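Local coordinates for protein putative TRAP PERIPLASMIC SOLUTE BINDING PROTEIN (Haemophilus influenzae, PDB 4PBQ) that binds L-gulonate and probably delivers it to a TRAP membrane transporter as the periplasmic solute-binding component, at residues G70-I75 with G87-L92; V102-Y107 with S172-W177; G145-S150 with G204-Y209; R165-L170 with M188-V193. One frame throughout, in Å; residues are numbered along the deposited sequence.

All four contacts meet on the bound L-gulonate. In interactions 1 and 2, E104 and L91 N hold its O1/O2 end and E72 the middle hydroxyls O3 and O4, while interactions 3 and 4 hold its carboxylate end through R147, N207 and R167. Interactions 1 and 3 lie furthest apart, about 18 Å between centres and about 7 Å at their nearest atoms, with the ligand spanning the gap. The others adjoin directly: L91 CD1 packs 3.5 Å from E104 CG, and F174 CE2 lies 3.3 Å from R147 NE. Interactions 3 and 4 are the closest pair, about 12 Å between centres, probably joined by a backbone hydrogen bond from R167 N to G204 O, 2.9 Å.

Interaction 1. Residues G70-I75 with G87-L92; sequences GGEDQI and GITGLL. With 2UF (L-gulonate), chain D.
E72 reaches from the first turn of its helix across L92 to G90 and the bound L-gulonate. Its CB lies 3.9 Å from L92 CD1, and CG comes closer to that methyl, 3.7 Å, while also facing T89 CB. With CG anti to the backbone N (chi1 -167°) and the chain extended beyond, the carboxylate arrives at the sugar acid. OE1 accepts a hydrogen bond from ligand O4 at 2.6 Å. OE2 takes two: ligand O3 at 2.8 Å, and G90 N at 2.6 Å, which comes in on the anti side of the carboxylate, 23° out of its plane. These bonds fix the carboxylate's rotation, and an acid suits a place where hydroxyls and an amide all donate. G90 CA, with no side chain attached, lies 3.2 Å from ligand O2; that oxygen accepts a hydrogen bond from L91 N at 2.9 Å. Further back, CG2 of I75 packs on CG2 of T89 at 3.6 Å, the two branched side chains passing in opposite senses, while T89 OG1 bonds to G90 O and Q237. The start of helix 72-81 thus lies against the end of strand 86-89, which pairs with strands 25-30 and 231-239.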
# COMPACT_ATOMS: atom_id res chain seq x y z
N GLY A 70 -15.71 -4.87 -3.24
CA GLY A 70 -15.88 -3.70 -2.41
C GLY A 70 -14.55 -2.96 -2.31
O GLY A 70 -13.49 -3.46 -2.69
N GLY A 71 -14.62 -1.76 -1.77
CA GLY A 71 -13.41 -1.03 -1.48
C GLY A 71 -12.53 -1.66 -0.43
O GLY A 71 -12.89 -2.59 0.27
N GLU A 72 -11.33 -1.08 -0.30
CA GLU A 72 -10.28 -1.63 0.53
C GLU A 72 -10.73 -1.89 1.96
O GLU A 72 -10.39 -2.91 2.54
CB GLU A 72 -9.10 -0.66 0.51
CG GLU A 72 -7.82 -1.23 1.07
CD GLU A 72 -6.70 -0.23 1.12
OE1 GLU A 72 -6.92 0.92 0.68
OE2 GLU A 72 -5.60 -0.60 1.61
N ASP A 73 -11.45 -0.94 2.55
CA ASP A 73 -11.94 -1.17 3.89
C ASP A 73 -12.92 -2.36 4.01
O ASP A 73 -12.94 -3.06 5.02
CB ASP A 73 -12.57 0.10 4.48
CG ASP A 73 -13.70 0.68 3.64
OD1 ASP A 73 -13.67 0.62 2.39
OD2 ASP A 73 -14.61 1.26 4.28
N GLN A 74 -13.73 -2.54 2.98
CA GLN A 74 -14.66 -3.67 2.92
C GLN A 74 -13.92 -5.01 2.80
O GLN A 74 -14.33 -6.01 3.38
CB GLN A 74 -15.65 -3.47 1.76
CG GLN A 74 -16.73 -4.56 1.71
CD GLN A 74 -17.96 -4.17 0.88
OE1 GLN A 74 -18.77 -3.34 1.29
NE2 GLN A 74 -18.11 -4.80 -0.27
N ILE A 75 -12.80 -5.01 2.08
CA ILE A 75 -11.93 -6.18 1.99
C ILE A 75 -11.36 -6.52 3.37
O ILE A 75 -11.41 -7.66 3.80
CB ILE A 75 -10.79 -6.00 0.96
CG1 ILE A 75 -11.36 -5.62 -0.41
CG2 ILE A 75 -9.94 -7.26 0.91
CD1 ILE A 75 -12.41 -6.56 -0.94
N GLY A 87 -7.21 -11.65 0.28
CA GLY A 87 -7.19 -10.34 -0.32
C GLY A 87 -5.83 -9.72 -0.27
O GLY A 87 -4.93 -10.21 0.43
N ILE A 88 -5.69 -8.64 -1.03
CA ILE A 88 -4.56 -7.72 -0.85
C ILE A 88 -5.10 -6.36 -0.47
O ILE A 88 -5.98 -5.84 -1.13
CB ILE A 88 -3.69 -7.57 -2.11
CG1 ILE A 88 -3.13 -8.95 -2.53
CG2 ILE A 88 -2.56 -6.55 -1.86
CD1 ILE A 88 -2.24 -8.95 -3.75
N THR A 89 -4.58 -5.83 0.63
CA THR A 89 -4.93 -4.49 1.09
C THR A 89 -3.64 -3.80 1.50
O THR A 89 -2.62 -4.45 1.67
CB THR A 89 -5.89 -4.46 2.28
OG1 THR A 89 -5.24 -4.91 3.49
CG2 THR A 89 -7.11 -5.34 2.04
N GLY A 90 -3.75 -2.49 1.72
CA GLY A 90 -2.74 -1.75 2.46
C GLY A 90 -2.98 -1.87 3.95
O GLY A 90 -3.47 -2.90 4.45
N LEU A 91 -2.65 -0.81 4.68
CA LEU A 91 -2.50 -0.93 6.13
C LEU A 91 -3.70 -0.36 6.91
O LEU A 91 -3.54 0.13 8.02
CB LEU A 91 -1.22 -0.18 6.57
CG LEU A 91 0.07 -0.51 5.80
CD1 LEU A 91 1.30 0.15 6.42
CD2 LEU A 91 0.29 -2.01 5.73
N LEU A 92 -4.90 -0.42 6.33
CA LEU A 92 -6.05 0.23 6.95
C LEU A 92 -6.44 -0.38 8.30
O LEU A 92 -7.08 0.30 9.11
CB LEU A 92 -7.25 0.23 6.01
CG LEU A 92 -7.11 0.93 4.66
CD1 LEU A 92 -8.43 0.94 3.97
CD2 LEU A 92 -6.54 2.36 4.83
O6A 2UF D . -6.69 4.35 -1.23
C6 2UF D . -5.47 4.56 -1.21
O6B 2UF D . -4.92 5.63 -1.52
C5 2UF D . -4.57 3.38 -0.79
O5 2UF D . -3.32 3.53 -1.42
C4 2UF D . -4.39 3.33 0.74
O4 2UF D . -5.65 3.04 1.37
C3 2UF D . -3.34 2.26 1.11
O3 2UF D . -3.60 0.96 0.47
C2 2UF D . -3.27 2.05 2.63
O2 2UF D . -2.06 1.33 2.84
C1 2UF D . -3.15 3.40 3.40
O1 2UF D . -2.92 3.08 4.79

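Interaction 2. Residues V102-Y107 with S172-W177; sequences VWEWPY and SLFVDW. With 2UF (L-gulonate), chain D.
Part of the wall of the L-gulonate pocket is built here from E104, which ends a 3-10 segment, and F174, on the first turn of helix 172-180. E104 OE1 lies 3.4 Å from F174 CE1, at the edge of the ring and near its plane, where the polarised C-H bonds suit a carboxylate oxygen better than the electron-rich face would. The same carboxylate straddles two hydroxyls of the ligand: O1 donates to OE1 at 2.7 Å and O2 to OE2 at 2.6 Å. S232 OG also bonds to OE2, which helps fix the orientation of the group. TRAP solute-binding proteins are two-lobed, with the ligand enclosed in the cleft between lobes, and this loop-to-helix contact lines part of that cleft. Behind the acid L173 CD2 lies against the backbone, 3.5 Å from E104 O, and also meets the edge of the W105 ring at CD1, 3.9 Å away; CG of L173 is anti to the backbone N (chi1 168°), which carries the branch toward the loop. P106 CG rests 4.0 Å from W177 CD1. A water accepts from W177 NE1 at 2.8 Å and bonds to Y107 OH at 2.7 Å, while the W105 ring stacks on F309 of helix 292-312.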
# COMPACT_ATOMS: atom_id res chain seq x y z
N VAL A 102 2.77 1.04 10.82
CA VAL A 102 4.13 1.56 10.99
C VAL A 102 4.91 1.65 9.67
O VAL A 102 5.72 2.55 9.51
CB VAL A 102 4.93 0.74 12.04
CG1 VAL A 102 5.17 -0.69 11.57
CG2 VAL A 102 6.24 1.43 12.37
N TRP A 103 4.64 0.74 8.72
CA TRP A 103 5.44 0.69 7.49
C TRP A 103 5.26 1.92 6.63
O TRP A 103 6.11 2.20 5.81
CB TRP A 103 5.12 -0.57 6.67
CG TRP A 103 5.01 -1.77 7.53
CD1 TRP A 103 3.89 -2.53 7.76
CD2 TRP A 103 6.06 -2.34 8.33
NE1 TRP A 103 4.18 -3.52 8.67
CE2 TRP A 103 5.51 -3.43 9.02
CE3 TRP A 103 7.41 -2.04 8.53
CZ2 TRP A 103 6.25 -4.20 9.89
CZ3 TRP A 103 8.15 -2.82 9.40
CH2 TRP A 103 7.57 -3.87 10.07
N GLU A 104 4.14 2.63 6.81
CA GLU A 104 3.83 3.85 6.08
C GLU A 104 4.23 5.14 6.84
O GLU A 104 3.93 6.23 6.39
CB GLU A 104 2.34 3.89 5.73
CG GLU A 104 2.01 2.97 4.52
CD GLU A 104 0.51 2.86 4.23
OE1 GLU A 104 -0.29 3.04 5.18
OE2 GLU A 104 0.14 2.65 3.04
N TRP A 105 4.96 5.02 7.94
CA TRP A 105 5.47 6.23 8.58
C TRP A 105 6.43 6.93 7.61
O TRP A 105 7.22 6.28 6.92
CB TRP A 105 6.13 5.90 9.91
CG TRP A 105 5.14 5.49 10.98
CD1 TRP A 105 3.79 5.32 10.84
CD2 TRP A 105 5.44 5.14 12.33
NE1 TRP A 105 3.23 4.91 12.04
CE2 TRP A 105 4.23 4.79 12.96
CE3 TRP A 105 6.63 5.10 13.08
CZ2 TRP A 105 4.17 4.42 14.30
CZ3 TRP A 105 6.56 4.74 14.41
CH2 TRP A 105 5.34 4.41 15.00
N PRO A 106 6.38 8.27 7.55
CA PRO A 106 7.12 8.98 6.49
C PRO A 106 8.63 8.82 6.57
O PRO A 106 9.22 8.84 7.66
CB PRO A 106 6.70 10.44 6.70
CG PRO A 106 5.34 10.34 7.28
CD PRO A 106 5.43 9.17 8.23
N TYR A 107 9.27 8.61 5.43
CA TYR A 107 10.73 8.54 5.33
C TYR A 107 11.37 7.39 6.15
O TYR A 107 12.54 7.44 6.54
CB TYR A 107 11.34 9.94 5.64
CG TYR A 107 10.70 11.01 4.78
CD1 TYR A 107 10.94 11.05 3.42
CD2 TYR A 107 9.82 11.94 5.32
CE1 TYR A 107 10.30 11.99 2.58
CE2 TYR A 107 9.18 12.87 4.51
CZ TYR A 107 9.44 12.92 3.15
OH TYR A 107 8.83 13.86 2.34
N SER A 172 -6.03 8.04 9.37
CA SER A 172 -5.70 9.35 9.94
C SER A 172 -4.20 9.66 9.92
O SER A 172 -3.81 10.84 10.03
CB SER A 172 -6.25 9.44 11.37
OG SER A 172 -5.60 8.48 12.19
N LEU A 173 -3.34 8.65 9.74
CA LEU A 173 -1.91 8.94 9.59
C LEU A 173 -1.69 9.91 8.42
O LEU A 173 -0.85 10.81 8.45
CB LEU A 173 -1.11 7.66 9.31
CG LEU A 173 0.32 7.92 8.87
CD1 LEU A 173 1.07 8.57 10.01
CD2 LEU A 173 1.04 6.63 8.40
N PHE A 174 -2.46 9.72 7.36
CA PHE A 174 -2.28 10.49 6.15
C PHE A 174 -2.92 11.86 6.29
O PHE A 174 -2.43 12.85 5.73
CB PHE A 174 -2.89 9.73 4.96
CG PHE A 174 -2.08 8.56 4.52
CD1 PHE A 174 -2.10 7.35 5.23
CD2 PHE A 174 -1.28 8.65 3.40
CE1 PHE A 174 -1.35 6.26 4.80
CE2 PHE A 174 -0.54 7.56 2.96
CZ PHE A 174 -0.56 6.38 3.67
N VAL A 175 -4.01 11.93 7.06
CA VAL A 175 -4.59 13.21 7.42
C VAL A 175 -3.54 14.01 8.19
O VAL A 175 -3.31 15.18 7.90
CB VAL A 175 -5.89 13.07 8.26
CG1 VAL A 175 -6.45 14.44 8.58
CG2 VAL A 175 -6.94 12.24 7.52
N ASP A 176 -2.94 13.40 9.21
CA ASP A 176 -1.91 14.09 10.01
C ASP A 176 -0.67 14.48 9.19
O ASP A 176 -0.12 15.58 9.35
CB ASP A 176 -1.52 13.23 11.20
CG ASP A 176 -2.65 13.04 12.19
OD1 ASP A 176 -3.63 13.84 12.20
OD2 ASP A 176 -2.54 12.10 13.00
N TRP A 177 -0.23 13.58 8.31
CA TRP A 177 0.88 13.87 7.41
C TRP A 177 0.57 15.13 6.59
O TRP A 177 1.39 16.06 6.50
CB TRP A 177 1.17 12.66 6.49
CG TRP A 177 2.01 13.05 5.32
CD1 TRP A 177 3.37 13.18 5.30
CD2 TRP A 177 1.56 13.41 4.01
NE1 TRP A 177 3.79 13.61 4.07
CE2 TRP A 177 2.69 13.75 3.26
CE3 TRP A 177 0.29 13.48 3.41
CZ2 TRP A 177 2.61 14.17 1.93
CZ3 TRP A 177 0.21 13.89 2.08
CH2 TRP A 177 1.37 14.22 1.35
O6A 2UF D . -6.69 4.35 -1.23
C6 2UF D . -5.47 4.56 -1.21
O6B 2UF D . -4.92 5.63 -1.52
C5 2UF D . -4.57 3.38 -0.79
O5 2UF D . -3.32 3.53 -1.42
C4 2UF D . -4.39 3.33 0.74
O4 2UF D . -5.65 3.04 1.37
C3 2UF D . -3.34 2.26 1.11
O3 2UF D . -3.60 0.96 0.47
C2 2UF D . -3.27 2.05 2.63
O2 2UF D . -2.06 1.33 2.84
C1 2UF D . -3.15 3.40 3.40
O1 2UF D . -2.92 3.08 4.79
O HOH W 1 6.37 14.55 3.31

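Interaction 3. Residues G145-S150 with G204-Y209; sequences GFRVIS and GQENPY. With 2UF (L-gulonate), chain D.
A side-chain salt bridge between R147 and E206, diagonal to the antiparallel strand pairing, is the tight part of this contact. The guanidinium grips the carboxylate side-on, NE to OE1 at 2.7 Å and NH2 to OE2 at 3.0 Å, with the two planes turned 31° apart. A bend at chi3 (79°) brings the head of R147 round to this partner and to L-gulonate, whose O5 accepts from NH1 at 2.9 Å and whose O6B accepts from NH2. N207 lies alongside with OD1 over one face of the guanidinium; OD1 takes a hydrogen bond from ligand O5 and ND2 gives one to O6B. The amide is steadied from behind, because ND2 also donates to Q205 OE1 at 2.9 Å. An asparagine fits, since it can accept and donate to neighbouring ligand oxygens at once. V148 with N207, V148 N to N207 O 2.9 Å, and S150 with Q205 are the hydrogen-bonded pairs. S150 OG accepts from Q205 NE2 at 2.8 Å and bonds to Q221 as well. V148 CG2 makes a CH-pi contact over the face of the Y209 ring, 4.2 Å from its centroid. By contrast, near P208 a water joins F146 O to Y209 N, 3.0 Å from the latter. The pair forms part of the mixed sheet, with helix 172-180 packing F174 and W177 against E206, and helix 248-281 touching Y209.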
# COMPACT_ATOMS: atom_id res chain seq x y z
N GLY A 145 4.34 0.66 -3.47
CA GLY A 145 5.45 1.53 -3.76
C GLY A 145 5.46 2.84 -2.98
O GLY A 145 4.56 3.11 -2.17
N PHE A 146 6.51 3.62 -3.22
CA PHE A 146 6.53 4.97 -2.67
C PHE A 146 5.43 5.82 -3.24
O PHE A 146 5.15 5.78 -4.44
CB PHE A 146 7.87 5.62 -2.91
CG PHE A 146 8.96 5.08 -2.03
CD1 PHE A 146 9.14 5.56 -0.74
CD2 PHE A 146 9.79 4.08 -2.49
CE1 PHE A 146 10.15 5.07 0.06
CE2 PHE A 146 10.80 3.56 -1.70
CZ PHE A 146 10.99 4.04 -0.42
N ARG A 147 4.87 6.67 -2.39
CA ARG A 147 3.78 7.52 -2.82
C ARG A 147 4.28 8.88 -3.33
O ARG A 147 5.20 9.48 -2.76
CB ARG A 147 2.79 7.71 -1.66
CG ARG A 147 2.22 6.38 -1.17
CD ARG A 147 1.36 6.53 0.02
NE ARG A 147 -0.00 6.99 -0.25
CZ ARG A 147 -1.03 6.19 -0.49
NH1 ARG A 147 -0.87 4.87 -0.50
NH2 ARG A 147 -2.22 6.71 -0.68
N VAL A 148 3.66 9.34 -4.41
CA VAL A 148 3.96 10.64 -5.01
C VAL A 148 2.67 11.47 -5.03
O VAL A 148 1.57 10.93 -4.90
CB VAL A 148 4.61 10.52 -6.41
CG1 VAL A 148 5.88 9.72 -6.32
CG2 VAL A 148 3.65 9.90 -7.43
N ILE A 149 2.81 12.78 -5.14
CA ILE A 149 1.65 13.67 -5.17
C ILE A 149 1.25 14.05 -6.59
O ILE A 149 2.07 14.54 -7.36
CB ILE A 149 1.96 14.97 -4.39
CG1 ILE A 149 2.29 14.64 -2.93
CG2 ILE A 149 0.77 15.93 -4.48
CD1 ILE A 149 2.85 15.84 -2.15
N SER A 150 0.01 13.77 -6.95
CA SER A 150 -0.52 14.24 -8.21
C SER A 150 -1.37 15.49 -7.93
O SER A 150 -1.98 15.60 -6.87
CB SER A 150 -1.33 13.18 -8.92
OG SER A 150 -2.52 12.84 -8.25
N GLY A 204 -5.81 17.43 -5.85
CA GLY A 204 -5.00 16.28 -6.15
C GLY A 204 -5.12 15.19 -5.10
O GLY A 204 -6.03 15.18 -4.24
N GLN A 205 -4.21 14.24 -5.19
CA GLN A 205 -4.20 13.07 -4.32
C GLN A 205 -2.76 12.57 -4.24
O GLN A 205 -1.86 13.20 -4.79
CB GLN A 205 -5.17 11.97 -4.83
CG GLN A 205 -4.84 11.38 -6.20
CD GLN A 205 -3.84 10.23 -6.14
OE1 GLN A 205 -4.08 9.23 -5.48
NE2 GLN A 205 -2.70 10.41 -6.79
N GLU A 206 -2.53 11.46 -3.55
CA GLU A 206 -1.19 10.89 -3.47
C GLU A 206 -1.26 9.36 -3.44
O GLU A 206 -2.13 8.79 -2.80
CB GLU A 206 -0.38 11.48 -2.31
CG GLU A 206 -1.08 11.53 -0.96
CD GLU A 206 -1.10 10.19 -0.26
OE1 GLU A 206 -0.00 9.66 0.04
OE2 GLU A 206 -2.22 9.66 -0.03
N ASN A 207 -0.34 8.73 -4.15
CA ASN A 207 -0.36 7.28 -4.35
C ASN A 207 0.88 6.93 -5.15
O ASN A 207 1.56 7.82 -5.67
CB ASN A 207 -1.65 6.85 -5.10
CG ASN A 207 -2.67 6.14 -4.18
OD1 ASN A 207 -2.36 5.14 -3.53
ND2 ASN A 207 -3.88 6.67 -4.13
N PRO A 208 1.21 5.64 -5.23
CA PRO A 208 2.38 5.25 -6.02
C PRO A 208 2.18 5.54 -7.51
O PRO A 208 1.04 5.60 -7.99
CB PRO A 208 2.52 3.74 -5.74
CG PRO A 208 1.79 3.53 -4.43
CD PRO A 208 0.65 4.51 -4.47
N TYR A 209 3.30 5.67 -8.23
CA TYR A 209 3.27 5.87 -9.68
C TYR A 209 2.35 4.87 -10.40
O TYR A 209 1.59 5.27 -11.28
CB TYR A 209 4.68 5.77 -10.29
CG TYR A 209 5.46 7.06 -10.27
CD1 TYR A 209 5.09 8.13 -11.07
CD2 TYR A 209 6.58 7.19 -9.48
CE1 TYR A 209 5.84 9.31 -11.07
CE2 TYR A 209 7.30 8.36 -9.46
CZ TYR A 209 6.94 9.41 -10.26
OH TYR A 209 7.70 10.57 -10.22
O6A 2UF D . -6.69 4.35 -1.23
C6 2UF D . -5.47 4.56 -1.21
O6B 2UF D . -4.92 5.63 -1.52
C5 2UF D . -4.57 3.38 -0.79
O5 2UF D . -3.32 3.53 -1.42
C4 2UF D . -4.39 3.33 0.74
O4 2UF D . -5.65 3.04 1.37
C3 2UF D . -3.34 2.26 1.11
O3 2UF D . -3.60 0.96 0.47
C2 2UF D . -3.27 2.05 2.63
O2 2UF D . -2.06 1.33 2.84
C1 2UF D . -3.15 3.40 3.40
O1 2UF D . -2.92 3.08 4.79
O HOH W 2 5.94 5.14 -6.93

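Interaction 4. Residues R165-L170 with M188-V193; sequences RLRVPL and MPLSEV. With 2UF (L-gulonate), chain D.
The guanidinium of R167 is clasped on both faces and along two edges. L190 CD1 covers one face, P169 CA the opposite one. At the edge bearing NH1 and NH2 stands the ligand carboxylate, met end-on by two almost straight bonds: NH1 to O6B at 2.8 Å (173°) and NH2 to O6A at 2.9 Å (170°). At the NE side a single carbonyl, M188 O, accepts from NE at 3.0 Å and from NH2 at 3.1 Å, fixing the rotation of the head. Arginine suits this place because one planar cation can serve both an anion and a backbone oxygen; such a pairing with the substrate carboxylate is characteristic of TRAP solute-binding proteins. The chain bends at chi2 (-93°) to bring the head there, with CG close against CG of M188, modelled as selenomethionine, at 3.3 Å. CD rests on V193 CG2 at 3.5 Å, where V193 opens helix 193-198. Strands 165-168 and 184-187 run parallel and are linked by helix 172-180 as a beta-alpha-beta crossover, and the contact lies at the strand ends beside the pocket. Just past strand 184-187, M188 N continues the pairing with a bond to V168 O, 3.1 Å. Further out, L170 CD2 packs on P189 CD at 4.0 Å, and the P169 ring touches F174 of the crossover helix.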
# COMPACT_ATOMS: atom_id res chain seq x y z
N ARG A 165 -5.59 21.40 -1.59
CA ARG A 165 -6.59 20.46 -1.09
C ARG A 165 -6.29 19.08 -1.65
O ARG A 165 -6.34 18.88 -2.87
CB ARG A 165 -7.99 20.91 -1.49
CG ARG A 165 -8.37 22.30 -0.92
CD ARG A 165 -9.54 22.93 -1.65
NE ARG A 165 -9.34 22.94 -3.09
CZ ARG A 165 -10.32 22.97 -3.98
NH1 ARG A 165 -11.59 23.04 -3.59
NH2 ARG A 165 -10.05 22.94 -5.28
N LEU A 166 -5.95 18.15 -0.77
CA LEU A 166 -5.51 16.84 -1.24
C LEU A 166 -6.40 15.77 -0.65
O LEU A 166 -6.62 15.74 0.56
CB LEU A 166 -4.08 16.60 -0.80
CG LEU A 166 -3.12 15.90 -1.75
CD1 LEU A 166 -2.96 16.70 -3.05
CD2 LEU A 166 -1.76 15.67 -1.09
N ARG A 167 -6.93 14.89 -1.50
CA ARG A 167 -7.53 13.68 -0.97
C ARG A 167 -6.46 12.86 -0.28
O ARG A 167 -5.35 12.73 -0.79
CB ARG A 167 -8.18 12.84 -2.07
CG ARG A 167 -8.73 11.53 -1.60
CD ARG A 167 -7.75 10.39 -1.74
NE ARG A 167 -8.30 9.11 -1.32
CZ ARG A 167 -7.60 7.99 -1.32
NH1 ARG A 167 -6.32 8.00 -1.73
NH2 ARG A 167 -8.16 6.87 -0.92
N VAL A 168 -6.81 12.29 0.87
CA VAL A 168 -5.97 11.28 1.51
C VAL A 168 -6.78 10.00 1.77
O VAL A 168 -8.02 10.01 1.75
CB VAL A 168 -5.33 11.79 2.83
CG1 VAL A 168 -4.37 12.95 2.54
CG2 VAL A 168 -6.41 12.20 3.83
N PRO A 169 -6.10 8.89 2.02
CA PRO A 169 -6.86 7.65 2.26
C PRO A 169 -7.59 7.62 3.60
O PRO A 169 -7.53 8.58 4.40
CB PRO A 169 -5.80 6.55 2.22
CG PRO A 169 -4.47 7.24 2.22
CD PRO A 169 -4.67 8.66 1.80
N LEU A 170 -8.32 6.52 3.81
CA LEU A 170 -9.12 6.30 5.01
C LEU A 170 -8.25 5.85 6.20
O LEU A 170 -8.45 4.77 6.77
CB LEU A 170 -10.18 5.24 4.71
CG LEU A 170 -11.14 5.60 3.57
CD1 LEU A 170 -12.04 4.39 3.28
CD2 LEU A 170 -11.98 6.80 3.87
N MSE A 188 -11.10 10.26 2.00
CA MSE A 188 -12.23 9.65 1.31
C MSE A 188 -11.78 8.35 0.65
O MSE A 188 -10.59 8.17 0.39
CB MSE A 188 -12.80 10.59 0.24
CG MSE A 188 -11.87 10.93 -0.84
SE MSE A 188 -12.53 12.32 -2.09
CE MSE A 188 -12.44 13.87 -1.13
N PRO A 189 -12.73 7.47 0.36
CA PRO A 189 -12.36 6.25 -0.38
C PRO A 189 -11.76 6.55 -1.73
O PRO A 189 -12.09 7.54 -2.40
CB PRO A 189 -13.70 5.56 -0.62
CG PRO A 189 -14.67 6.19 0.30
CD PRO A 189 -14.17 7.55 0.62
N LEU A 190 -10.94 5.63 -2.19
CA LEU A 190 -10.26 5.80 -3.45
C LEU A 190 -11.24 5.96 -4.59
O LEU A 190 -10.97 6.68 -5.55
CB LEU A 190 -9.37 4.56 -3.67
CG LEU A 190 -8.52 4.52 -4.93
CD1 LEU A 190 -7.52 5.62 -4.97
CD2 LEU A 190 -7.85 3.16 -5.01
N SER A 191 -12.36 5.25 -4.50
CA SER A 191 -13.38 5.28 -5.55
C SER A 191 -14.01 6.67 -5.74
O SER A 191 -14.73 6.89 -6.71
CB SER A 191 -14.49 4.33 -5.18
OG SER A 191 -15.06 4.76 -3.95
N GLU A 192 -13.75 7.59 -4.82
CA GLU A 192 -14.34 8.94 -4.86
C GLU A 192 -13.41 10.03 -5.40
O GLU A 192 -13.82 11.18 -5.59
CB GLU A 192 -14.88 9.33 -3.48
CG GLU A 192 -16.12 8.52 -3.12
CD GLU A 192 -16.66 8.76 -1.73
OE1 GLU A 192 -16.23 9.74 -1.07
OE2 GLU A 192 -17.52 7.95 -1.29
N VAL A 193 -12.17 9.66 -5.70
CA VAL A 193 -11.20 10.66 -6.11
C VAL A 193 -11.53 11.34 -7.45
O VAL A 193 -11.46 12.57 -7.55
CB VAL A 193 -9.80 10.05 -6.18
CG1 VAL A 193 -8.82 11.06 -6.79
CG2 VAL A 193 -9.36 9.65 -4.80
O6A 2UF D . -6.69 4.35 -1.23
C6 2UF D . -5.47 4.56 -1.21
O6B 2UF D . -4.92 5.63 -1.52
C5 2UF D . -4.57 3.38 -0.79
O5 2UF D . -3.32 3.53 -1.42
C4 2UF D . -4.39 3.33 0.74
O4 2UF D . -5.65 3.04 1.37
C3 2UF D . -3.34 2.26 1.11
O3 2UF D . -3.60 0.96 0.47
C2 2UF D . -3.27 2.05 2.63
O2 2UF D . -2.06 1.33 2.84
C1 2UF D . -3.15 3.40 3.40
O1 2UF D . -2.92 3.08 4.79